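Local coordinates for protein DNA polymerase sliding clamp 3 (Sulfolobus tokodaii, PDB 3AIZ) that forms part of the ring that encircles DNA and tethers DNA polymerase and other processing proteins to it, at residues C[9-12]-C[13-16]; C[27-31]-C[32-36]; C[49-53]-C[54-58]. All blocks are in the same frame, centred on the assembly; numbering follows the deposited sequence.

Interaction 1: residues C[9-12]-C[13-16]; sequences DAFS and YIFR. With SO4 (sulfate ion), chain G.
The side chain of Arg16 starts out against the carbonyl oxygen of Ser12, one turn earlier in helix 8-18. Its CB lies 3.9 Å from Ser12 O, and its CG comes against the same oxygen. Next along the chain, CD sits 3.9 Å above the plane of the Tyr13 ring, offset toward the rim, so one face of the phenol is lined by aliphatic arginine. The chain bends there (chi3 62°), swinging the guanidinium toward a bound sulfate ion, which meets it at the edge. NE donates to sulfate O2 at 3.2 Å; NH2 donates to sulfate O3 at 2.8 Å and, more weakly, to O2, giving a two-pronged grip on the anion. In the rings that subunits of the PCNA family build, helices of this kind line the central channel, and the sulfate, probably from the crystallisation liquor, may occupy a place suited to a DNA phosphate. Ser12 is bonded in both directions along the helix. Its O accepts both Arg16 N, at 3.1 Å, and Phe15 N. Its OG, placed between its own backbone N and carbonyl carbon (chi1 65°), turns back to donate to Asp9 O at 2.6 Å. Asp9 reaches the same side as Tyr13, its OD1 near CE1 of the phenol, and its carboxylate is held by a salt bridge to Lys83. On the inward side Phe11 and Phe15 meet obliquely, centroids 5.1 Å apart with planes at 47°, and Phe15 carries the aromatic contact onward, edge-to-face, to Phe74.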
ATOM      1  N   ASP C   9       6.151 -31.036  -6.863  1.00 46.62           N
ATOM      2  CA  ASP C   9       5.642 -29.755  -6.385  1.00 48.97           C
ATOM      3  C   ASP C   9       4.124 -29.800  -6.246  1.00 48.89           C
ATOM      4  O   ASP C   9       3.572 -29.447  -5.203  1.00 45.40           O
ATOM      5  CB  ASP C   9       6.047 -28.622  -7.330  1.00 51.86           C
ATOM      6  CG  ASP C   9       5.672 -27.252  -6.792  1.00 58.28           C
ATOM      7  OD1 ASP C   9       5.792 -27.039  -5.567  1.00 55.15           O
ATOM      8  OD2 ASP C   9       5.263 -26.388  -7.595  1.00 62.48           O
ATOM      9  N   ALA C  10       3.453 -30.235  -7.306  1.00 50.44           N
ATOM     10  CA  ALA C  10       2.004 -30.374  -7.285  1.00 46.17           C
ATOM     11  C   ALA C  10       1.610 -31.503  -6.343  1.00 43.00           C
ATOM     12  O   ALA C  10       0.691 -31.364  -5.536  1.00 40.76           O
ATOM     13  CB  ALA C  10       1.478 -30.640  -8.686  1.00 43.18           C
ATOM     14  N   PHE C  11       2.327 -32.616  -6.449  1.00 41.89           N
ATOM     15  CA  PHE C  11       2.072 -33.791  -5.624  1.00 39.65           C
ATOM     16  C   PHE C  11       1.986 -33.447  -4.138  1.00 40.06           C
ATOM     17  O   PHE C  11       1.174 -34.013  -3.409  1.00 41.57           O
ATOM     18  CB  PHE C  11       3.162 -34.839  -5.859  1.00 40.27           C
ATOM     19  CG  PHE C  11       2.958 -36.115  -5.094  1.00 40.11           C
ATOM     20  CD1 PHE C  11       2.193 -37.141  -5.622  1.00 39.07           C
ATOM     21  CD2 PHE C  11       3.542 -36.293  -3.851  1.00 39.95           C
ATOM     22  CE1 PHE C  11       2.008 -38.316  -4.922  1.00 39.08           C
ATOM     23  CE2 PHE C  11       3.360 -37.469  -3.147  1.00 39.78           C
ATOM     24  CZ  PHE C  11       2.593 -38.480  -3.684  1.00 38.04           C
ATOM     25  N   SER C  12       2.821 -32.513  -3.695  1.00 39.68           N
ATOM     26  CA  SER C  12       2.871 -32.152  -2.283  1.00 39.10           C
ATOM     27  C   SER C  12       1.590 -31.464  -1.818  1.00 38.94           C
ATOM     28  O   SER C  12       1.183 -31.612  -0.665  1.00 40.31           O
ATOM     29  CB  SER C  12       4.081 -31.259  -1.998  1.00 42.34           C
ATOM     30  OG  SER C  12       3.966 -30.015  -2.664  1.00 47.79           O
ATOM     31  N   TYR C  13       0.958 -30.718  -2.716  1.00 40.70           N
ATOM     32  CA  TYR C  13      -0.245 -29.965  -2.368  1.00 41.47           C
ATOM     33  C   TYR C  13      -1.443 -30.861  -2.058  1.00 38.39           C
ATOM     34  O   TYR C  13      -2.385 -30.437  -1.389  1.00 35.78           O
ATOM     35  CB  TYR C  13      -0.594 -28.956  -3.465  1.00 40.38           C
ATOM     36  CG  TYR C  13       0.183 -27.662  -3.362  1.00 44.81           C
ATOM     37  CD1 TYR C  13       1.389 -27.497  -4.029  1.00 44.88           C
ATOM     38  CD2 TYR C  13      -0.287 -26.609  -2.588  1.00 42.70           C
ATOM     39  CE1 TYR C  13       2.102 -26.318  -3.933  1.00 47.76           C
ATOM     40  CE2 TYR C  13       0.418 -25.427  -2.486  1.00 42.94           C
ATOM     41  CZ  TYR C  13       1.611 -25.285  -3.160  1.00 45.82           C
ATOM     42  OH  TYR C  13       2.317 -24.108  -3.062  1.00 44.59           O
ATOM     43  N   ILE C  14      -1.404 -32.097  -2.546  1.00 34.43           N
ATOM     44  CA  ILE C  14      -2.438 -33.071  -2.219  1.00 36.14           C
ATOM     45  C   ILE C  14      -2.460 -33.309  -0.714  1.00 35.45           C
ATOM     46  O   ILE C  14      -3.522 -33.457  -0.109  1.00 33.13           O
ATOM     47  CB  ILE C  14      -2.196 -34.419  -2.928  1.00 34.51           C
ATOM     48  CG1 ILE C  14      -2.182 -34.238  -4.446  1.00 32.66           C
ATOM     49  CG2 ILE C  14      -3.256 -35.432  -2.523  1.00 28.88           C
ATOM     50  CD1 ILE C  14      -1.931 -35.521  -5.207  1.00 30.82           C
ATOM     51  N   PHE C  15      -1.273 -33.333  -0.116  1.00 37.94           N
ATOM     52  CA  PHE C  15      -1.124 -33.615   1.305  1.00 34.61           C
ATOM     53  C   PHE C  15      -1.262 -32.353   2.148  1.00 36.20           C
ATOM     54  O   PHE C  15      -1.620 -32.416   3.324  1.00 37.81           O
ATOM     55  CB  PHE C  15       0.217 -34.300   1.566  1.00 32.43           C
ATOM     56  CG  PHE C  15       0.371 -35.606   0.846  1.00 30.46           C
ATOM     57  CD1 PHE C  15       0.756 -35.637  -0.482  1.00 30.55           C
ATOM     58  CD2 PHE C  15       0.118 -36.803   1.493  1.00 30.11           C
ATOM     59  CE1 PHE C  15       0.889 -36.837  -1.150  1.00 32.68           C
ATOM     60  CE2 PHE C  15       0.250 -38.007   0.829  1.00 29.16           C
ATOM     61  CZ  PHE C  15       0.636 -38.024  -0.493  1.00 30.19           C
ATOM     62  N   ARG C  16      -0.981 -31.206   1.540  1.00 36.24           N
ATOM     63  CA  ARG C  16      -1.182 -29.929   2.210  1.00 38.72           C
ATOM     64  C   ARG C  16      -2.675 -29.636   2.329  1.00 39.89           C
ATOM     65  O   ARG C  16      -3.118 -28.991   3.279  1.00 42.59           O
ATOM     66  CB  ARG C  16      -0.464 -28.811   1.455  1.00 41.55           C
ATOM     67  CG  ARG C  16       1.022 -29.069   1.260  1.00 44.11           C
ATOM     68  CD  ARG C  16       1.687 -27.958   0.473  1.00 45.00           C
ATOM     69  NE  ARG C  16       1.596 -26.672   1.158  1.00 51.96           N
ATOM     70  CZ  ARG C  16       2.163 -25.555   0.720  1.00 51.45           C
ATOM     71  NH1 ARG C  16       2.867 -25.563  -0.404  1.00 45.66           N
ATOM     72  NH2 ARG C  16       2.029 -24.427   1.406  1.00 51.56           N
TER
HETATM   73  S   SO4 G 247      -0.213 -24.477   4.188  1.00 81.70           S
HETATM   74  O1  SO4 G 247      -1.605 -24.770   4.521  1.00 71.76           O
HETATM   75  O2  SO4 G 247       0.519 -25.730   4.011  1.00 61.35           O
HETATM   76  O3  SO4 G 247      -0.163 -23.700   2.952  1.00 65.12           O
HETATM   77  O4  SO4 G 247       0.394 -23.706   5.271  1.00 75.58           O

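Interaction 2: residues C[27-31]-C[32-36]; sequences LDFTS and DGLKI
Leu34 sends CG away from its backbone N (chi1 174°), while Phe29 sets its ring beside its own N (chi1 -63°), and these two choices bring a methyl squarely over an aromatic face. Leu34 CD1 stands 3.7 Å from the centroid of the Phe29 ring and 10° off its normal, a CH-pi contact across a non-hydrogen-bonded pair. Leu27 and Ile36 lie side by side, CD2 of the leucine touching CD1 of the isoleucine at 3.7 Å. Asp28 and Lys35 form the hydrogen-bonded pair, Lys35 N giving to Asp28 O at 2.9 Å and Asp28 N returning the bond to Lys35 O. Their charged ends do not meet. Gly33 O is gripped twice by Thr30: OG1 donates at 2.8 Å on a lone pair in the carbonyl plane, whereas the threonine N donates to the same oxygen at 3.1 Å. Gly33 takes a backbone conformation with positive phi, in which a CB would be pressed against the carbonyl oxygen of Asp32. Together these features describe a two-residue beta hairpin turning through Ser31 and Asp32 in an antiparallel sheet, Phe29 and Leu34 on one face, Asp28 and Lys35 on the other.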
ATOM      1  N   LEU C  27      -0.994 -43.997   4.108  1.00 37.24           N
ATOM      2  CA  LEU C  27      -0.601 -44.287   2.737  1.00 35.54           C
ATOM      3  C   LEU C  27      -0.749 -45.780   2.471  1.00 40.01           C
ATOM      4  O   LEU C  27       0.008 -46.591   3.003  1.00 40.59           O
ATOM      5  CB  LEU C  27       0.839 -43.845   2.486  1.00 36.67           C
ATOM      6  CG  LEU C  27       1.133 -42.362   2.716  1.00 37.66           C
ATOM      7  CD1 LEU C  27       2.623 -42.086   2.602  1.00 41.69           C
ATOM      8  CD2 LEU C  27       0.348 -41.501   1.739  1.00 35.15           C
ATOM      9  N   ASP C  28      -1.733 -46.136   1.654  1.00 40.58           N
ATOM     10  CA  ASP C  28      -2.018 -47.533   1.356  1.00 40.05           C
ATOM     11  C   ASP C  28      -1.587 -47.888  -0.063  1.00 44.43           C
ATOM     12  O   ASP C  28      -2.343 -47.702  -1.016  1.00 45.90           O
ATOM     13  CB  ASP C  28      -3.509 -47.820   1.544  1.00 42.38           C
ATOM     14  CG  ASP C  28      -3.868 -49.266   1.265  1.00 49.30           C
ATOM     15  OD1 ASP C  28      -2.947 -50.084   1.060  1.00 49.21           O
ATOM     16  OD2 ASP C  28      -5.076 -49.583   1.251  1.00 51.42           O
ATOM     17  N   PHE C  29      -0.367 -48.400  -0.195  1.00 46.18           N
ATOM     18  CA  PHE C  29       0.169 -48.776  -1.499  1.00 45.23           C
ATOM     19  C   PHE C  29      -0.331 -50.148  -1.938  1.00 47.23           C
ATOM     20  O   PHE C  29      -0.061 -51.156  -1.286  1.00 49.10           O
ATOM     21  CB  PHE C  29       1.699 -48.753  -1.477  1.00 44.31           C
ATOM     22  CG  PHE C  29       2.279 -47.395  -1.208  1.00 41.97           C
ATOM     23  CD1 PHE C  29       2.526 -46.978   0.088  1.00 40.63           C
ATOM     24  CD2 PHE C  29       2.574 -46.535  -2.252  1.00 41.78           C
ATOM     25  CE1 PHE C  29       3.059 -45.729   0.340  1.00 40.42           C
ATOM     26  CE2 PHE C  29       3.106 -45.284  -2.008  1.00 41.49           C
ATOM     27  CZ  PHE C  29       3.348 -44.880  -0.710  1.00 42.06           C
ATOM     28  N   THR C  30      -1.064 -50.179  -3.046  1.00 47.77           N
ATOM     29  CA  THR C  30      -1.583 -51.429  -3.586  1.00 51.76           C
ATOM     30  C   THR C  30      -1.088 -51.645  -5.011  1.00 54.63           C
ATOM     31  O   THR C  30      -0.451 -50.769  -5.597  1.00 51.94           O
ATOM     32  CB  THR C  30      -3.122 -51.453  -3.582  1.00 54.10           C
ATOM     33  OG1 THR C  30      -3.624 -50.455  -4.481  1.00 51.60           O
ATOM     34  CG2 THR C  30      -3.656 -51.186  -2.182  1.00 52.05           C
ATOM     35  N   SER C  31      -1.383 -52.816  -5.565  1.00 57.99           N
ATOM     36  CA  SER C  31      -0.974 -53.142  -6.926  1.00 60.32           C
ATOM     37  C   SER C  31      -1.534 -52.137  -7.930  1.00 61.20           C
ATOM     38  O   SER C  31      -0.873 -51.791  -8.909  1.00 63.38           O
ATOM     39  CB  SER C  31      -1.417 -54.559  -7.294  1.00 65.13           C
ATOM     40  OG  SER C  31      -2.825 -54.697  -7.194  1.00 68.52           O
ATOM     41  N   ASP C  32      -2.753 -51.671  -7.678  1.00 58.40           N
ATOM     42  CA  ASP C  32      -3.416 -50.729  -8.575  1.00 58.69           C
ATOM     43  C   ASP C  32      -2.833 -49.321  -8.461  1.00 56.23           C
ATOM     44  O   ASP C  32      -2.705 -48.610  -9.458  1.00 55.39           O
ATOM     45  CB  ASP C  32      -4.923 -50.699  -8.307  1.00 63.24           C
ATOM     46  CG  ASP C  32      -5.600 -52.017  -8.634  1.00 71.19           C
ATOM     47  OD1 ASP C  32      -4.954 -52.880  -9.265  1.00 72.32           O
ATOM     48  OD2 ASP C  32      -6.781 -52.189  -8.262  1.00 71.48           O
ATOM     49  N   GLY C  33      -2.482 -48.924  -7.242  1.00 53.13           N
ATOM     50  CA  GLY C  33      -1.915 -47.609  -7.009  1.00 45.14           C
ATOM     51  C   GLY C  33      -2.001 -47.184  -5.557  1.00 41.89           C
ATOM     52  O   GLY C  33      -2.386 -47.969  -4.691  1.00 42.41           O
ATOM     53  N   LEU C  34      -1.643 -45.932  -5.293  1.00 37.92           N
ATOM     54  CA  LEU C  34      -1.668 -45.396  -3.937  1.00 37.56           C
ATOM     55  C   LEU C  34      -3.066 -44.950  -3.532  1.00 38.47           C
ATOM     56  O   LEU C  34      -3.607 -43.991  -4.082  1.00 37.42           O
ATOM     57  CB  LEU C  34      -0.693 -44.223  -3.809  1.00 37.01           C
ATOM     58  CG  LEU C  34      -0.714 -43.468  -2.479  1.00 36.61           C
ATOM     59  CD1 LEU C  34      -0.481 -44.415  -1.311  1.00 40.04           C
ATOM     60  CD2 LEU C  34       0.319 -42.351  -2.480  1.00 36.34           C
ATOM     61  N   LYS C  35      -3.650 -45.652  -2.566  1.00 38.21           N
ATOM     62  CA  LYS C  35      -4.957 -45.284  -2.040  1.00 36.24           C
ATOM     63  C   LYS C  35      -4.811 -44.568  -0.705  1.00 35.52           C
ATOM     64  O   LYS C  35      -4.128 -45.048   0.198  1.00 37.56           O
ATOM     65  CB  LYS C  35      -5.850 -46.517  -1.884  1.00 34.82           C
ATOM     66  CG  LYS C  35      -6.182 -47.206  -3.198  1.00 39.58           C
ATOM     67  CD  LYS C  35      -7.070 -48.419  -2.981  1.00 44.52           C
ATOM     68  CE  LYS C  35      -7.383 -49.114  -4.296  1.00 51.50           C
ATOM     69  NZ  LYS C  35      -8.309 -50.264  -4.107  1.00 60.40           N
ATOM     70  N   ILE C  36      -5.446 -43.408  -0.593  1.00 34.33           N
ATOM     71  CA  ILE C  36      -5.427 -42.640   0.642  1.00 34.42           C
ATOM     72  C   ILE C  36      -6.856 -42.337   1.052  1.00 31.71           C
ATOM     73  O   ILE C  36      -7.660 -41.886   0.240  1.00 32.58           O
ATOM     74  CB  ILE C  36      -4.655 -41.319   0.482  1.00 32.70           C
ATOM     75  CG1 ILE C  36      -3.233 -41.588  -0.009  1.00 28.99           C
ATOM     76  CG2 ILE C  36      -4.636 -40.554   1.796  1.00 28.12           C
ATOM     77  CD1 ILE C  36      -2.463 -40.335  -0.340  1.00 31.56           C
TER

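Interaction 3: residues C[49-53]-C[54-58]; sequences ILIPA and GYFEE
Ile51, Ala53 and Phe56 carry this turn, in which a strand ends and the chain coils back over its last inward-facing side chain. Ile51 does the touching with one branch. Its CG2, anti to the backbone N, lies 3.4 Å from Tyr55 CD2 and 3.5 Å from Phe56 CZ, so a single methyl meets both aromatic rings, each at an oblique angle. The two rings are themselves turned against one another: Tyr55 CD2 rests over a face of Phe56, offset toward its rim, while Phe56 CD1 lies in the plane of the tyrosine ring at its edge. Different first torsions set the two rings at this angle: Tyr55 has CG on the far side of CB from its amide (chi1 177°), and the phenylalanine keeps CG beside it (chi1 -51°). Ala53 contributes chiefly through its backbone. Its O accepts Phe56 N at 3.0 Å, and the same oxygen lies at the edge of the Phe56 ring, 3.6 Å from CD2. Pro52 O likewise accepts Tyr55 N, again at 3.0 Å. Two successive bonds spanning three residues make a short 3-10 turn, which fixes where both rings leave the chain. Around it, Ile51 and Ala53 are joined by backbone bonds to Leu34 and Asp32, continuing the sheet beside strand 33-39. Phe56 also reaches Val3 and Val5 of strand 2-5, and Phe11 of helix 8-18 packs on both rings, so the turn lies among helix 8-18, strand 33-39 and strand 2-5.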
ATOM      1  N   ILE C  49      -9.029 -40.812  -1.866  1.00 33.49           N
ATOM      2  CA  ILE C  49      -8.064 -40.490  -2.910  1.00 31.87           C
ATOM      3  C   ILE C  49      -7.487 -41.739  -3.565  1.00 34.70           C
ATOM      4  O   ILE C  49      -7.185 -42.725  -2.893  1.00 35.22           O
ATOM      5  CB  ILE C  49      -6.907 -39.638  -2.358  1.00 31.80           C
ATOM      6  CG1 ILE C  49      -7.444 -38.343  -1.744  1.00 33.03           C
ATOM      7  CG2 ILE C  49      -5.898 -39.334  -3.455  1.00 33.60           C
ATOM      8  CD1 ILE C  49      -6.380 -37.487  -1.089  1.00 29.57           C
ATOM      9  N   LEU C  50      -7.344 -41.691  -4.885  1.00 37.48           N
ATOM     10  CA  LEU C  50      -6.710 -42.771  -5.629  1.00 35.82           C
ATOM     11  C   LEU C  50      -5.665 -42.218  -6.587  1.00 38.84           C
ATOM     12  O   LEU C  50      -5.988 -41.474  -7.513  1.00 40.01           O
ATOM     13  CB  LEU C  50      -7.745 -43.582  -6.405  1.00 35.67           C
ATOM     14  CG  LEU C  50      -7.164 -44.635  -7.353  1.00 41.08           C
ATOM     15  CD1 LEU C  50      -6.312 -45.642  -6.591  1.00 40.07           C
ATOM     16  CD2 LEU C  50      -8.270 -45.341  -8.123  1.00 47.49           C
ATOM     17  N   ILE C  51      -4.411 -42.583  -6.354  1.00 39.08           N
ATOM     18  CA  ILE C  51      -3.316 -42.169  -7.218  1.00 38.06           C
ATOM     19  C   ILE C  51      -2.740 -43.394  -7.916  1.00 40.62           C
ATOM     20  O   ILE C  51      -1.859 -44.063  -7.380  1.00 42.42           O
ATOM     21  CB  ILE C  51      -2.212 -41.457  -6.419  1.00 38.26           C
ATOM     22  CG1 ILE C  51      -2.813 -40.334  -5.569  1.00 35.34           C
ATOM     23  CG2 ILE C  51      -1.146 -40.916  -7.352  1.00 41.58           C
ATOM     24  CD1 ILE C  51      -1.805 -39.609  -4.711  1.00 32.30           C
ATOM     25  N   PRO C  52      -3.249 -43.692  -9.120  1.00 41.70           N
ATOM     26  CA  PRO C  52      -2.888 -44.885  -9.893  1.00 42.71           C
ATOM     27  C   PRO C  52      -1.388 -44.991 -10.141  1.00 44.49           C
ATOM     28  O   PRO C  52      -0.675 -43.989 -10.079  1.00 45.28           O
ATOM     29  CB  PRO C  52      -3.624 -44.676 -11.220  1.00 44.02           C
ATOM     30  CG  PRO C  52      -4.761 -43.778 -10.882  1.00 44.25           C
ATOM     31  CD  PRO C  52      -4.241 -42.860  -9.821  1.00 42.38           C
ATOM     32  N   ALA C  53      -0.921 -46.203 -10.421  1.00 43.53           N
ATOM     33  CA  ALA C  53       0.492 -46.445 -10.681  1.00 44.04           C
ATOM     34  C   ALA C  53       1.010 -45.570 -11.818  1.00 46.60           C
ATOM     35  O   ALA C  53       2.140 -45.086 -11.776  1.00 50.78           O
ATOM     36  CB  ALA C  53       0.725 -47.914 -10.993  1.00 42.92           C
ATOM     37  N   GLY C  54       0.174 -45.367 -12.831  1.00 44.67           N
ATOM     38  CA  GLY C  54       0.553 -44.591 -13.998  1.00 43.97           C
ATOM     39  C   GLY C  54       0.888 -43.147 -13.682  1.00 48.33           C
ATOM     40  O   GLY C  54       1.615 -42.494 -14.430  1.00 55.13           O
ATOM     41  N   TYR C  55       0.352 -42.645 -12.574  1.00 49.81           N
ATOM     42  CA  TYR C  55       0.622 -41.277 -12.142  1.00 47.39           C
ATOM     43  C   TYR C  55       2.109 -41.093 -11.867  1.00 50.90           C
ATOM     44  O   TYR C  55       2.666 -40.019 -12.091  1.00 49.58           O
ATOM     45  CB  TYR C  55      -0.189 -40.948 -10.886  1.00 45.47           C
ATOM     46  CG  TYR C  55       0.078 -39.575 -10.311  1.00 43.77           C
ATOM     47  CD1 TYR C  55      -0.703 -38.485 -10.674  1.00 42.51           C
ATOM     48  CD2 TYR C  55       1.103 -39.369  -9.396  1.00 43.27           C
ATOM     49  CE1 TYR C  55      -0.467 -37.230 -10.149  1.00 41.93           C
ATOM     50  CE2 TYR C  55       1.346 -38.117  -8.865  1.00 42.29           C
ATOM     51  CZ  TYR C  55       0.558 -37.051  -9.246  1.00 43.71           C
ATOM     52  OH  TYR C  55       0.796 -35.802  -8.720  1.00 41.77           O
ATOM     53  N   PHE C  56       2.744 -42.155 -11.381  1.00 51.19           N
ATOM     54  CA  PHE C  56       4.159 -42.118 -11.047  1.00 50.04           C
ATOM     55  C   PHE C  56       5.011 -42.517 -12.243  1.00 56.74           C
ATOM     56  O   PHE C  56       4.556 -43.246 -13.126  1.00 56.28           O
ATOM     57  CB  PHE C  56       4.451 -43.064  -9.880  1.00 51.35           C
ATOM     58  CG  PHE C  56       3.547 -42.868  -8.698  1.00 48.44           C
ATOM     59  CD1 PHE C  56       3.772 -41.839  -7.800  1.00 46.89           C
ATOM     60  CD2 PHE C  56       2.476 -43.716  -8.482  1.00 49.20           C
ATOM     61  CE1 PHE C  56       2.946 -41.661  -6.708  1.00 44.31           C
ATOM     62  CE2 PHE C  56       1.645 -43.542  -7.394  1.00 46.59           C
ATOM     63  CZ  PHE C  56       1.880 -42.513  -6.505  1.00 45.96           C
ATOM     64  N   GLU C  57       6.251 -42.037 -12.269  1.00 60.02           N
ATOM     65  CA  GLU C  57       7.202 -42.451 -13.290  1.00 62.24           C
ATOM     66  C   GLU C  57       7.667 -43.872 -12.998  1.00 61.81           C
ATOM     67  O   GLU C  57       7.870 -44.672 -13.912  1.00 68.03           O
ATOM     68  CB  GLU C  57       8.401 -41.503 -13.332  1.00 61.36           C
ATOM     69  CG  GLU C  57       9.437 -41.869 -14.380  1.00 67.03           C
ATOM     70  CD  GLU C  57      10.695 -41.029 -14.275  1.00 75.14           C
ATOM     71  OE1 GLU C  57      10.771 -40.182 -13.360  1.00 74.79           O
ATOM     72  OE2 GLU C  57      11.610 -41.219 -15.106  1.00 75.84           O
ATOM     73  N   GLU C  58       7.833 -44.176 -11.715  1.00 54.55           N
ATOM     74  CA  GLU C  58       8.211 -45.515 -11.280  1.00 55.29           C
ATOM     75  C   GLU C  58       7.307 -45.964 -10.140  1.00 56.48           C
ATOM     76  O   GLU C  58       7.113 -45.236  -9.167  1.00 54.89           O
ATOM     77  CB  GLU C  58       9.673 -45.550 -10.831  1.00 56.06           C
ATOM     78  CG  GLU C  58      10.674 -45.236 -11.932  1.00 68.44           C
ATOM     79  CD  GLU C  58      12.112 -45.268 -11.442  1.00 75.61           C
ATOM     80  OE1 GLU C  58      12.332 -45.589 -10.254  1.00 74.55           O
ATOM     81  OE2 GLU C  58      13.022 -44.972 -12.246  1.00 72.51           O
TER

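Interaction 1 is the most buried, whereas interactions 2 and 3 each join a buried side to an exposed turn. Strands 24-29 and 33-39 of interaction 2 and strand 45-52 of interaction 3 belong to one sheet: Ile36 O and Ile49 N, 2.7 Å apart, probably share a hydrogen bond. Helix 8-18 lies over that sheet, Phe15 CE2 meeting Leu27 CD2 at 3.6 Å, and Phe11 CD1 meets Tyr55 CE2 of the turn that follows strand 45-52 at 3.5 Å. Chemistry follows position. Apolar groups of all three gather between helix and sheet, but polar work differs: interaction 1 holds an anion, interaction 2 ties its tip through a threonine, interaction 3 relies on backbone bonds.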